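Local coordinates for protein OLD nuclease (Thermus scotoductus, PDB 6P74) that degrades linear and supercoiled double-stranded DNA in the 5'-to-3' direction using metal ions, and also hydrolyses ATP when stimulated by DNA, at residues A200-M203 and L204-G208. Numbering follows the deposited sequence.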
loop_
_atom_site.group_PDB
_atom_site.type_symbol
_atom_site.label_atom_id
_atom_site.label_comp_id
_atom_site.label_asym_id
_atom_site.label_seq_id
_atom_site.Cartn_x
_atom_site.Cartn_y
_atom_site.Cartn_z
ATOM N N ALA A 200 13.344 15.133 -21.923
ATOM C CA ALA A 200 12.692 15.695 -20.746
ATOM C C ALA A 200 12.442 17.194 -20.894
ATOM O O ALA A 200 11.382 17.695 -20.497
ATOM C CB ALA A 200 13.528 15.413 -19.499
ATOM N N LYS A 201 13.405 17.931 -21.456
ATOM C CA LYS A 201 13.225 19.377 -21.563
ATOM C C LYS A 201 12.131 19.713 -22.561
ATOM O O LYS A 201 11.372 20.665 -22.356
ATOM C CB LYS A 201 14.531 20.066 -21.949
ATOM C CG LYS A 201 15.460 20.335 -20.774
ATOM C CD LYS A 201 16.642 21.176 -21.227
ATOM C CE LYS A 201 17.689 21.312 -20.131
ATOM N NZ LYS A 201 18.813 22.183 -20.592
ATOM N N GLN A 202 12.031 18.937 -23.640
ATOM C CA GLN A 202 10.942 19.130 -24.587
ATOM C C GLN A 202 9.590 18.819 -23.941
ATOM O O GLN A 202 8.623 19.568 -24.115
ATOM C CB GLN A 202 11.186 18.263 -25.824
ATOM C CG GLN A 202 10.118 18.373 -26.893
ATOM C CD GLN A 202 10.283 17.341 -27.993
ATOM O OE1 GLN A 202 11.103 16.426 -27.884
ATOM N NE2 GLN A 202 9.499 17.479 -29.058
ATOM N N MET A 203 9.502 17.724 -23.180
ATOM C CA MET A 203 8.266 17.453 -22.456
ATOM C C MET A 203 7.925 18.598 -21.511
ATOM O O MET A 203 6.751 18.927 -21.327
ATOM C CB MET A 203 8.361 16.145 -21.667
ATOM C CG MET A 203 8.663 14.903 -22.474
ATOM S SD MET A 203 7.617 14.615 -23.921
ATOM C CE MET A 203 8.493 15.524 -25.172
ATOM N N LEU A 204 8.934 19.197 -20.874
ATOM C CA LEU A 204 8.685 20.284 -19.933
ATOM C C LEU A 204 8.330 21.562 -20.655
ATOM O O LEU A 204 7.585 22.388 -20.116
ATOM C CB LEU A 204 9.899 20.524 -19.033
ATOM C CG LEU A 204 10.100 19.444 -17.962
ATOM C CD1 LEU A 204 11.331 19.735 -17.123
ATOM C CD2 LEU A 204 8.856 19.303 -17.080
ATOM N N GLY A 205 8.838 21.724 -21.873
ATOM C CA GLY A 205 8.552 22.919 -22.636
ATOM C C GLY A 205 7.079 23.086 -22.947
ATOM O O GLY A 205 6.597 24.214 -23.075
ATOM N N PHE A 206 6.345 21.968 -23.078
ATOM C CA PHE A 206 4.908 22.041 -23.337
ATOM C C PHE A 206 4.153 22.735 -22.208
ATOM O O PHE A 206 3.034 23.214 -22.427
ATOM C CB PHE A 206 4.315 20.647 -23.538
ATOM C CG PHE A 206 4.860 19.908 -24.725
ATOM C CD1 PHE A 206 5.031 20.542 -25.944
ATOM C CD2 PHE A 206 5.189 18.544 -24.618
ATOM C CE1 PHE A 206 5.536 19.839 -27.051
ATOM C CE2 PHE A 206 5.675 17.837 -25.706
ATOM C CZ PHE A 206 5.862 18.486 -26.928
ATOM N N LEU A 207 4.730 22.792 -21.006
ATOM C CA LEU A 207 4.111 23.522 -19.906
ATOM C C LEU A 207 4.147 25.034 -20.098
ATOM O O LEU A 207 3.480 25.749 -19.339
ATOM C CB LEU A 207 4.790 23.136 -18.599
ATOM C CG LEU A 207 4.564 21.670 -18.218
ATOM C CD1 LEU A 207 5.429 21.292 -17.018
ATOM C CD2 LEU A 207 3.076 21.405 -17.934
ATOM N N GLY A 208 4.883 25.537 -21.095
ATOM C CA GLY A 208 4.931 26.956 -21.390
ATOM C C GLY A 208 5.864 27.759 -20.517
ATOM O O GLY A 208 6.329 28.821 -20.948
#
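The Phe206 ring carries Gln202 O over one face, nearer the ring's margin than its centre, while Met203 O approaches the ring obliquely. Met203 and Phe206 run alongside each other. Met203 CE meets Phe206 CE2 at 3.7 Å. Its SD sits 5.5 Å from the ring centroid in an oblique Met-aromatic contact. Bends at chi2 (-51°) and chi3 (88°) fold the flexible thioether back to the ring, a path that unbranched methionine follows easily. Gln202 O also receives a weak backbone bond from Phe206 N at 3.5 Å. Deeper in the helix the bonding is firmer: Leu204 N bonds Ala200 O at 2.9 Å. Gly205 N gives a hydrogen bond to Lys201 O (2.8 Å) and a weak second one to Gln202 O, so its N-H is shared. Met203, Leu204 and Phe206 pack on Tyr289, Ala254 and Gln285 of the second subunit; apolar side chains suit this interface, where Met203 and Leu204 are buried and Phe206 stays partly exposed. Gly208 N closes a type I turn on Gly205 O at 2.9 Å, with a positive phi that glycine adopts readily. This is the C-terminal turn of a dimerization-domain helix packed against the partner subunit, where it passes through a type I beta turn to Gly208.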